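Local structure of thermotoga maritima TmcAL (Thermotoga maritima, 5Y0T) at residues A[77-82]-A[169-174]; A[94-99]-A[184-189]; A[104-109]-A[188-193]. The protein belongs to the HIGH nucleotidyl transferase family of the HUP clan and binds adenosine-5'-rp-alpha-thio-triphosphate in the present model. All coordinates share one frame; numbering follows the deposited sequence.

Interaction 1: A[77-82]-A[169-174]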
loop_
_atom_site.group_PDB
_atom_site.type_symbol
_atom_site.label_atom_id
_atom_site.label_comp_id
_atom_site.label_asym_id
_atom_site.label_seq_id
_atom_site.Cartn_x
_atom_site.Cartn_y
_atom_site.Cartn_z
ATOM N N GLN A 77 -1.504 -5.796 19.274
ATOM C CA GLN A 77 -2.760 -6.517 19.531
ATOM C C GLN A 77 -3.565 -5.904 20.658
ATOM O O GLN A 77 -3.074 -5.035 21.377
ATOM C CB GLN A 77 -2.487 -7.977 19.879
ATOM C CG GLN A 77 -2.310 -8.875 18.693
ATOM C CD GLN A 77 -2.238 -10.322 19.099
ATOM O OE1 GLN A 77 -3.247 -10.922 19.464
ATOM N NE2 GLN A 77 -1.033 -10.898 19.044
ATOM N N ASP A 78 -4.770 -6.432 20.875
ATOM C CA ASP A 78 -5.557 -6.033 22.030
ATOM C C ASP A 78 -4.866 -6.582 23.265
ATOM O O ASP A 78 -3.844 -7.270 23.154
ATOM C CB ASP A 78 -7.015 -6.533 21.929
ATOM C CG ASP A 78 -7.132 -8.059 21.819
ATOM O OD1 ASP A 78 -6.205 -8.806 22.214
ATOM O OD2 ASP A 78 -8.187 -8.520 21.339
ATOM N N ALA A 79 -5.419 -6.288 24.435
ATOM C CA ALA A 79 -4.715 -6.540 25.687
ATOM C C ALA A 79 -4.288 -8.002 25.868
ATOM O O ALA A 79 -3.209 -8.256 26.365
ATOM C CB ALA A 79 -5.585 -6.097 26.869
ATOM N N GLY A 80 -5.145 -8.950 25.489
ATOM C CA GLY A 80 -4.830 -10.368 25.626
ATOM C C GLY A 80 -3.553 -10.768 24.893
ATOM O O GLY A 80 -2.646 -11.388 25.468
ATOM N N GLY A 81 -3.473 -10.414 23.614
ATOM C CA GLY A 81 -2.307 -10.752 22.823
ATOM C C GLY A 81 -1.073 -9.977 23.242
ATOM O O GLY A 81 0.036 -10.516 23.267
ATOM N N PHE A 82 -1.267 -8.698 23.550
ATOM C CA PHE A 82 -0.184 -7.820 23.998
ATOM C C PHE A 82 0.458 -8.400 25.262
ATOM O O PHE A 82 1.690 -8.559 25.358
ATOM C CB PHE A 82 -0.753 -6.410 24.242
ATOM C CG PHE A 82 0.227 -5.425 24.829
ATOM C CD1 PHE A 82 0.390 -5.316 26.208
ATOM C CD2 PHE A 82 0.939 -4.565 24.008
ATOM C CE1 PHE A 82 1.266 -4.379 26.755
ATOM C CE2 PHE A 82 1.833 -3.624 24.555
ATOM C CZ PHE A 82 1.986 -3.536 25.931
ATOM N N ASP A 169 -5.936 -2.414 34.866
ATOM C CA ASP A 169 -6.235 -3.617 35.647
ATOM C C ASP A 169 -6.621 -4.788 34.733
ATOM O O ASP A 169 -6.254 -5.924 35.007
ATOM C CB ASP A 169 -7.323 -3.318 36.692
ATOM C CG ASP A 169 -6.736 -2.701 37.966
ATOM O OD1 ASP A 169 -5.489 -2.695 38.076
ATOM O OD2 ASP A 169 -7.488 -2.243 38.859
ATOM N N ILE A 170 -7.333 -4.514 33.641
ATOM C CA ILE A 170 -7.570 -5.540 32.621
ATOM C C ILE A 170 -6.259 -6.139 32.108
ATOM O O ILE A 170 -6.091 -7.368 32.055
ATOM C CB ILE A 170 -8.321 -4.981 31.413
ATOM C CG1 ILE A 170 -9.666 -4.405 31.839
ATOM C CG2 ILE A 170 -8.511 -6.069 30.351
ATOM C CD1 ILE A 170 -10.317 -3.540 30.773
ATOM N N LEU A 171 -5.347 -5.263 31.698
ATOM C CA LEU A 171 -4.011 -5.684 31.290
ATOM C C LEU A 171 -3.346 -6.528 32.365
ATOM O O LEU A 171 -2.732 -7.554 32.068
ATOM C CB LEU A 171 -3.134 -4.473 30.973
ATOM C CG LEU A 171 -3.121 -3.988 29.532
ATOM C CD1 LEU A 171 -2.389 -2.665 29.447
ATOM C CD2 LEU A 171 -2.451 -5.032 28.640
ATOM N N GLY A 172 -3.447 -6.069 33.613
ATOM C CA GLY A 172 -2.875 -6.786 34.743
ATOM C C GLY A 172 -3.345 -8.223 34.833
ATOM O O GLY A 172 -2.546 -9.143 35.034
ATOM N N VAL A 173 -4.650 -8.419 34.693
ATOM C CA VAL A 173 -5.218 -9.759 34.734
ATOM C C VAL A 173 -4.654 -10.571 33.578
ATOM O O VAL A 173 -4.296 -11.737 33.742
ATOM C CB VAL A 173 -6.778 -9.713 34.678
ATOM C CG1 VAL A 173 -7.366 -11.060 34.268
ATOM C CG2 VAL A 173 -7.321 -9.268 36.029
ATOM N N GLU A 174 -4.538 -9.945 32.413
ATOM C CA GLU A 174 -4.019 -10.659 31.252
ATOM C C GLU A 174 -2.536 -11.021 31.416
ATOM O O GLU A 174 -2.127 -12.081 30.954
ATOM C CB GLU A 174 -4.214 -9.848 29.976
ATOM C CG GLU A 174 -5.694 -9.535 29.627
ATOM C CD GLU A 174 -6.470 -10.727 29.077
ATOM O OE1 GLU A 174 -5.963 -11.861 29.113
ATOM O OE2 GLU A 174 -7.612 -10.525 28.603
HETATM O O HOH W 1 -3.927 -13.145 27.805
#
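Ala-79 and Gly-80, in the first turn of helix 79-92, pack against Leu-171 and Glu-174 of helix 167-182, a helix-helix contact inside the alpha/beta nucleotide-binding fold of the HUP clan. The backbones come near each other at two places, Ala-79 beside Leu-171 and Gly-80 beside Glu-174, with CA atoms 5.7 Å apart in both pairs.

The apolar part centres on one methyl group. Leu-171 CD2 lies 3.8 Å from Ala-79 CB and equally far from Phe-82 CD1, so that it bridges two residues of the facing helix turn. The CB of Phe-82 points to one side of the partner helix, and with CG anti to the backbone N (chi1 175°) the ring swings round to the leucine, whose methyl meets it at a slant. The same ring also touches Glu-9 and Gln-43. Glu-174 adds to the packing: its chain bends at chi2 (-75°) and lays the carboxylate over Gly-80, with Glu-174 CD 3.8 Å from Gly-80 CA.

No direct hydrogen bond joins the segments, and the polar link between them is a water. The carboxylate of Glu-174 is divided between partners: OE2 forms a salt bridge with Arg-143, while OE1 accepts from this water.

At the start of helix 79-92, Asp-78 is the N-cap, and its OD1 accepts a long, weak but nearly straight bond from Gly-81 N. The water completes the junction, donating to Glu-174 OE1 at 2.7 Å and to the carbonyl oxygen Gly-80 O at 3.2 Å.

Interaction 2: A[94-99]-A[184-189]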
loop_
_atom_site.group_PDB
_atom_site.type_symbol
_atom_site.label_atom_id
_atom_site.label_comp_id
_atom_site.label_asym_id
_atom_site.label_seq_id
_atom_site.Cartn_x
_atom_site.Cartn_y
_atom_site.Cartn_z
ATOM N N GLY A 94 14.857 -15.853 31.120
ATOM C CA GLY A 94 15.364 -16.832 32.065
ATOM C C GLY A 94 15.795 -16.221 33.388
ATOM O O GLY A 94 16.305 -16.937 34.260
ATOM N N VAL A 95 15.759 -14.894 33.480
ATOM C CA VAL A 95 16.198 -14.209 34.707
ATOM C C VAL A 95 15.180 -13.354 35.480
ATOM O O VAL A 95 15.418 -12.989 36.637
ATOM C CB VAL A 95 17.401 -13.301 34.390
ATOM C CG1 VAL A 95 18.553 -14.130 33.806
ATOM C CG2 VAL A 95 16.978 -12.202 33.418
ATOM N N VAL A 96 14.043 -13.054 34.870
ATOM C CA VAL A 96 13.103 -12.115 35.479
ATOM C C VAL A 96 12.349 -12.813 36.596
ATOM O O VAL A 96 11.865 -13.916 36.388
ATOM C CB VAL A 96 12.127 -11.544 34.436
ATOM C CG1 VAL A 96 10.924 -10.889 35.132
ATOM C CG2 VAL A 96 12.859 -10.538 33.533
ATOM N N THR A 97 12.400 -12.258 37.816
ATOM C CA THR A 97 11.685 -12.856 38.949
ATOM C C THR A 97 10.414 -12.140 39.408
ATOM O O THR A 97 9.549 -12.752 40.050
ATOM C CB THR A 97 12.617 -12.962 40.168
ATOM O OG1 THR A 97 13.065 -11.651 40.528
ATOM C CG2 THR A 97 13.824 -13.840 39.837
ATOM N N ASP A 98 10.288 -10.869 39.029
ATOM C CA ASP A 98 9.237 -9.984 39.508
ATOM C C ASP A 98 8.802 -9.049 38.405
ATOM O O ASP A 98 9.632 -8.470 37.715
ATOM C CB ASP A 98 9.691 -9.127 40.700
ATOM C CG ASP A 98 9.980 -9.934 41.946
ATOM O OD1 ASP A 98 11.127 -10.411 42.095
ATOM O OD2 ASP A 98 9.068 -10.062 42.795
ATOM N N VAL A 99 7.497 -8.875 38.268
ATOM C CA VAL A 99 6.959 -7.886 37.344
ATOM C C VAL A 99 6.005 -6.964 38.092
ATOM O O VAL A 99 5.172 -7.426 38.880
ATOM C CB VAL A 99 6.230 -8.556 36.150
ATOM C CG1 VAL A 99 5.388 -7.533 35.388
ATOM C CG2 VAL A 99 7.245 -9.219 35.221
ATOM N N SER A 184 4.875 -19.773 34.131
ATOM C CA SER A 184 5.926 -18.910 34.658
ATOM C C SER A 184 5.876 -18.794 36.188
ATOM O O SER A 184 4.804 -18.826 36.785
ATOM C CB SER A 184 5.820 -17.519 34.031
ATOM O OG SER A 184 6.656 -16.595 34.705
ATOM N N ASN A 185 7.043 -18.653 36.810
ATOM C CA ASN A 185 7.133 -18.451 38.259
ATOM C C ASN A 185 7.247 -16.980 38.661
ATOM O O ASN A 185 7.476 -16.655 39.830
ATOM C CB ASN A 185 8.317 -19.240 38.828
ATOM C CG ASN A 185 7.997 -20.714 38.986
ATOM O OD1 ASN A 185 6.828 -21.101 39.006
ATOM N ND2 ASN A 185 9.030 -21.541 39.104
ATOM N N ILE A 186 7.127 -16.092 37.687
ATOM C CA ILE A 186 7.221 -14.655 37.962
ATOM C C ILE A 186 6.223 -14.196 39.032
ATOM O O ILE A 186 5.049 -14.591 39.017
ATOM C CB ILE A 186 7.012 -13.835 36.663
ATOM C CG1 ILE A 186 8.222 -14.000 35.728
ATOM C CG2 ILE A 186 6.769 -12.355 36.987
ATOM C CD1 ILE A 186 8.011 -13.421 34.317
ATOM N N ARG A 187 6.703 -13.398 39.988
ATOM C CA ARG A 187 5.833 -12.760 40.973
ATOM C C ARG A 187 5.325 -11.422 40.440
ATOM O O ARG A 187 6.128 -10.584 40.033
ATOM C CB ARG A 187 6.572 -12.543 42.297
ATOM C CG ARG A 187 6.924 -13.828 43.039
ATOM C CD ARG A 187 7.777 -13.528 44.266
ATOM N NE ARG A 187 9.041 -12.889 43.904
ATOM C CZ ARG A 187 10.229 -13.477 43.993
ATOM N NH1 ARG A 187 10.322 -14.712 44.468
ATOM N NH2 ARG A 187 11.325 -12.817 43.649
ATOM N N PHE A 188 4.005 -11.226 40.445
ATOM C CA PHE A 188 3.406 -9.985 39.939
ATOM C C PHE A 188 3.025 -9.038 41.077
ATOM O O PHE A 188 2.666 -9.475 42.172
ATOM C CB PHE A 188 2.180 -10.291 39.052
ATOM C CG PHE A 188 2.555 -10.858 37.705
ATOM C CD1 PHE A 188 2.718 -12.226 37.536
ATOM C CD2 PHE A 188 2.807 -10.019 36.637
ATOM C CE1 PHE A 188 3.093 -12.745 36.305
ATOM C CE2 PHE A 188 3.188 -10.524 35.393
ATOM C CZ PHE A 188 3.328 -11.883 35.225
ATOM N N HIS A 189 3.167 -7.742 40.830
ATOM C CA HIS A 189 2.882 -6.719 41.845
ATOM C C HIS A 189 2.162 -5.565 41.168
ATOM O O HIS A 189 2.439 -5.276 40.019
ATOM C CB HIS A 189 4.154 -6.172 42.490
ATOM C CG HIS A 189 5.129 -7.219 42.921
ATOM N ND1 HIS A 189 5.311 -7.560 44.242
ATOM C CD2 HIS A 189 5.993 -7.982 42.208
ATOM C CE1 HIS A 189 6.239 -8.498 44.326
ATOM N NE2 HIS A 189 6.661 -8.779 43.106
HETATM O O HOH W 2 9.792 -15.276 40.903
#
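Neighbouring parallel strands of the central sheet, 98-103 and 187-192, pair at their N-terminal ends, Asp-98 beside Arg-187 and Val-99 beside Phe-188. The ladder runs from Arg-187 N to Thr-97 O, from Val-99 N to Arg-187 O and from His-189 N to Val-99 O.

On one face, the Asp-98 carboxylate receives four hydrogen bonds. Arg-187 grips it side-on: NH2 reaches OD1 at 2.9 Å, and NE reaches OD2 at 3.0 Å in a nearly straight bond that arrives from above the carboxylate plane. The bend at chi3 (-61°) turns the guanidinium back to the aspartate, the two planes 41° apart. His-189 NE2 donates to the anti lone pair of OD2 at 2.7 Å, and Thr-97 OG1 adds a bond to OD1 from the same face of the carboxylate plane as NH2. Such a setting would be expected to keep Asp-98 ionised.

On the Val-99 and Phe-188 face the contact is apolar: Val-99 CB sits 3.7 Å from Phe-188 CE2, and Ile-186, just before its strand, sets CG2 3.6 Å from Val-99 CG2.

Strand 3-8 is hydrogen-bonded through Val-3 and Gly-5 to Thr-97 and Asp-98, and helix 167-182 covers Phe-188 through Tyr-175, Ile-176 and Ala-179.

Interaction 3: A[104-109]-A[188-193]. With TAT (adenosine-5'-rp-alpha-thio-triphosphate), chain E.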
loop_
_atom_site.group_PDB
_atom_site.type_symbol
_atom_site.label_atom_id
_atom_site.label_comp_id
_atom_site.label_asym_id
_atom_site.label_seq_id
_atom_site.Cartn_x
_atom_site.Cartn_y
_atom_site.Cartn_z
ATOM N N GLU A 104 -5.174 0.744 38.567
ATOM C CA GLU A 104 -6.132 1.714 39.088
ATOM C C GLU A 104 -6.548 1.364 40.515
ATOM O O GLU A 104 -6.733 2.255 41.368
ATOM C CB GLU A 104 -7.375 1.801 38.186
ATOM C CG GLU A 104 -7.111 2.403 36.794
ATOM C CD GLU A 104 -6.699 1.368 35.755
ATOM O OE1 GLU A 104 -6.461 0.190 36.126
ATOM O OE2 GLU A 104 -6.608 1.736 34.561
ATOM N N SER A 105 -6.774 0.076 40.757
ATOM C CA SER A 105 -7.219 -0.383 42.074
ATOM C C SER A 105 -6.060 -0.609 43.041
ATOM O O SER A 105 -6.241 -0.500 44.248
ATOM C CB SER A 105 -8.023 -1.675 41.953
ATOM O OG SER A 105 -7.180 -2.718 41.497
ATOM N N ASN A 106 -4.888 -0.946 42.494
ATOM C CA ASN A 106 -3.731 -1.383 43.289
ATOM C C ASN A 106 -4.100 -2.590 44.167
ATOM O O ASN A 106 -3.675 -2.705 45.326
ATOM C CB ASN A 106 -3.197 -0.229 44.157
ATOM C CG ASN A 106 -1.798 -0.501 44.698
ATOM O OD1 ASN A 106 -0.996 -1.189 44.061
ATOM N ND2 ASN A 106 -1.511 0.017 45.890
ATOM N N ASP A 107 -4.943 -3.465 43.625
ATOM C CA ASP A 107 -5.376 -4.647 44.365
ATOM C C ASP A 107 -4.886 -5.912 43.658
ATOM O O ASP A 107 -5.610 -6.477 42.833
ATOM C CB ASP A 107 -6.909 -4.625 44.449
ATOM C CG ASP A 107 -7.480 -5.662 45.398
ATOM O OD1 ASP A 107 -6.757 -6.600 45.794
ATOM O OD2 ASP A 107 -8.684 -5.532 45.723
ATOM N N ILE A 108 -3.742 -6.444 44.082
ATOM C CA ILE A 108 -3.111 -7.523 43.328
ATOM C C ILE A 108 -3.851 -8.832 43.591
ATOM O O ILE A 108 -3.946 -9.695 42.718
ATOM C CB ILE A 108 -1.614 -7.690 43.690
ATOM C CG1 ILE A 108 -0.974 -8.791 42.849
ATOM C CG2 ILE A 108 -1.437 -7.977 45.186
ATOM C CD1 ILE A 108 -0.796 -8.423 41.392
ATOM N N GLU A 109 -4.382 -8.964 44.799
ATOM C CA GLU A 109 -5.097 -10.177 45.187
ATOM C C GLU A 109 -6.362 -10.354 44.358
ATOM O O GLU A 109 -6.662 -11.458 43.917
ATOM C CB GLU A 109 -5.447 -10.153 46.674
ATOM C CG GLU A 109 -4.242 -10.263 47.583
ATOM C CD GLU A 109 -4.571 -10.961 48.889
ATOM O OE1 GLU A 109 -5.710 -11.467 49.028
ATOM O OE2 GLU A 109 -3.690 -11.006 49.775
ATOM N N PHE A 188 4.005 -11.226 40.445
ATOM C CA PHE A 188 3.406 -9.985 39.939
ATOM C C PHE A 188 3.025 -9.038 41.077
ATOM O O PHE A 188 2.666 -9.475 42.172
ATOM C CB PHE A 188 2.180 -10.291 39.052
ATOM C CG PHE A 188 2.555 -10.858 37.705
ATOM C CD1 PHE A 188 2.718 -12.226 37.536
ATOM C CD2 PHE A 188 2.807 -10.019 36.637
ATOM C CE1 PHE A 188 3.093 -12.745 36.305
ATOM C CE2 PHE A 188 3.188 -10.524 35.393
ATOM C CZ PHE A 188 3.328 -11.883 35.225
ATOM N N HIS A 189 3.167 -7.742 40.830
ATOM C CA HIS A 189 2.882 -6.719 41.845
ATOM C C HIS A 189 2.162 -5.565 41.168
ATOM O O HIS A 189 2.439 -5.276 40.019
ATOM C CB HIS A 189 4.154 -6.172 42.490
ATOM C CG HIS A 189 5.129 -7.219 42.921
ATOM N ND1 HIS A 189 5.311 -7.560 44.242
ATOM C CD2 HIS A 189 5.993 -7.982 42.208
ATOM C CE1 HIS A 189 6.239 -8.498 44.326
ATOM N NE2 HIS A 189 6.661 -8.779 43.106
ATOM N N THR A 190 1.281 -4.893 41.899
ATOM C CA THR A 190 0.675 -3.651 41.426
ATOM C C THR A 190 1.317 -2.477 42.137
ATOM O O THR A 190 1.788 -2.611 43.265
ATOM C CB THR A 190 -0.857 -3.575 41.697
ATOM O OG1 THR A 190 -1.087 -3.510 43.115
ATOM C CG2 THR A 190 -1.581 -4.773 41.141
ATOM N N ILE A 191 1.366 -1.335 41.461
ATOM C CA ILE A 191 1.497 -0.071 42.165
ATOM C C ILE A 191 0.332 0.816 41.740
ATOM O O ILE A 191 -0.215 0.649 40.651
ATOM C CB ILE A 191 2.868 0.620 41.894
ATOM C CG1 ILE A 191 3.115 0.843 40.393
ATOM C CG2 ILE A 191 3.995 -0.196 42.514
ATOM C CD1 ILE A 191 2.766 2.242 39.923
ATOM N N LYS A 192 -0.055 1.746 42.610
ATOM C CA LYS A 192 -1.184 2.618 42.323
ATOM C C LYS A 192 -0.868 3.653 41.241
ATOM O O LYS A 192 0.091 4.409 41.374
ATOM C CB LYS A 192 -1.624 3.355 43.592
ATOM C CG LYS A 192 -2.823 4.288 43.369
ATOM C CD LYS A 192 -4.137 3.507 43.276
ATOM C CE LYS A 192 -5.335 4.445 43.079
ATOM N NZ LYS A 192 -5.393 4.944 41.660
ATOM N N ARG A 193 -1.690 3.716 40.198
ATOM C CA ARG A 193 -1.592 4.825 39.239
ATOM C C ARG A 193 -2.103 6.112 39.838
ATOM O O ARG A 193 -3.137 6.113 40.499
ATOM C CB ARG A 193 -2.370 4.530 37.962
ATOM C CG ARG A 193 -1.750 3.435 37.116
ATOM C CD ARG A 193 -2.611 3.149 35.903
ATOM N NE ARG A 193 -2.774 4.336 35.074
ATOM C CZ ARG A 193 -2.075 4.570 33.967
ATOM N NH1 ARG A 193 -1.162 3.689 33.557
ATOM N NH2 ARG A 193 -2.292 5.681 33.269
HETATM N N1 TAT E . 1.172 6.462 37.766
HETATM C C2 TAT E . 1.676 5.239 38.016
HETATM N N3 TAT E . 2.049 4.379 37.053
HETATM C C4 TAT E . 1.932 4.716 35.746
HETATM C C5 TAT E . 1.410 6.039 35.391
HETATM C C6 TAT E . 1.014 6.925 36.510
HETATM N N6 TAT E . 0.515 8.163 36.276
HETATM N N7 TAT E . 1.413 6.111 34.043
HETATM C C8 TAT E . 1.907 4.938 33.567
HETATM N N9 TAT E . 2.215 4.113 34.588
HETATM P PA TAT E . 2.982 2.444 29.443
HETATM P PB TAT E . 0.345 3.697 29.775
HETATM P PG TAT E . -0.815 6.342 29.666
HETATM C "C1'" TAT E . 2.760 2.743 34.464
HETATM O O1A TAT E . -0.223 7.659 30.140
HETATM O O1B TAT E . -0.621 3.305 28.698
HETATM S S1G TAT E . 2.329 0.646 29.089
HETATM C "C2'" TAT E . 1.807 1.875 33.644
HETATM O "O2'" TAT E . 0.697 1.421 34.418
HETATM O O2A TAT E . 4.199 2.925 28.670
HETATM O O2B TAT E . 0.181 3.114 31.156
HETATM O O2G TAT E . -1.106 6.333 28.178
HETATM C "C3'" TAT E . 2.724 0.762 33.186
HETATM O "O3'" TAT E . 2.836 -0.262 34.191
HETATM O O3A TAT E . 1.847 3.568 29.204
HETATM O O3B TAT E . 0.409 5.313 29.885
HETATM O O3G TAT E . -1.939 5.777 30.500
HETATM C "C4'" TAT E . 4.067 1.469 33.034
HETATM O "O4'" TAT E . 3.985 2.714 33.739
HETATM C "C5'" TAT E . 4.397 1.761 31.567
HETATM O "O5'" TAT E . 3.328 2.528 31.011
#
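Residues 104-109, a turn leading into helix 108-120, run back beside the end of strand 187-192, the touching parts pointing 159° apart and thus nearly antiparallel. The CA atoms of Asn-106 and Lys-192 come within 4.8 Å, and those of Glu-104 and Arg-193 within 5.5 Å. Ser-105 OG accepts from Asp-107 N, an ST turn within the bend, and Asp-107 then N-caps the helix.

Ile-108 turns its side chain to the strand. Its CD1 rests 3.7 Å from Thr-190 CG2 and equally near the carbonyl oxygen Phe-188 O. Asn-106 CB packs beside Lys-192, 4.0 Å from its CD. The lysine chain, bent at chi2 and chi4, curls over the turn so that NZ donates to Arg-193 O at 2.8 Å and, weakly, to Glu-104 O.

Just past the strand, Arg-193 reaches the ligand. Its NH1 donates to O2B of adenosine-5'-rp-alpha-thio-triphosphate and weakly to O2', while NH2 donates to O3G at 2.8 Å. The N7 side of the adenine lies over one face of the guanidinium, C5 3.9 Å above its plane and offset toward the rim, the planes tilted rather than stacked. Ile-191 CD1 approaches N3 of the base at 3.6 Å.

Strand 98-103 is paired with strand 187-192 through backbone hydrogen bonds of Phe-101 and Ser-103, helix 15-28 meets Ile-191 through His-20 and Ser-23, and Asn-168 of helix 167-182 touches Arg-193 and hydrogen-bonds Glu-104 OE2 through its backbone N.

Along the chain the first segments come in the order 77-82, 94-99, 104-109, and their partners follow in the same order, 169-174, 184-189, 188-193. Helix 79-92 leads into strand 98-103 and then helix 108-120, while helix 167-182 leads into strand 187-192. Interactions 2 and 3 share Phe-188 and His-189 and follow that strand from its start to its ligand-binding end, their centres about 15 Å apart. Interaction 1 pairs helices, its centre about 17 Å from that of interaction 2 and 15 Å from that of interaction 3, which it touches through Asp-169 and Ser-105. Together they join residues 77-109 to 169-193, and of the three interaction 3 supplies residues of the ligand pocket.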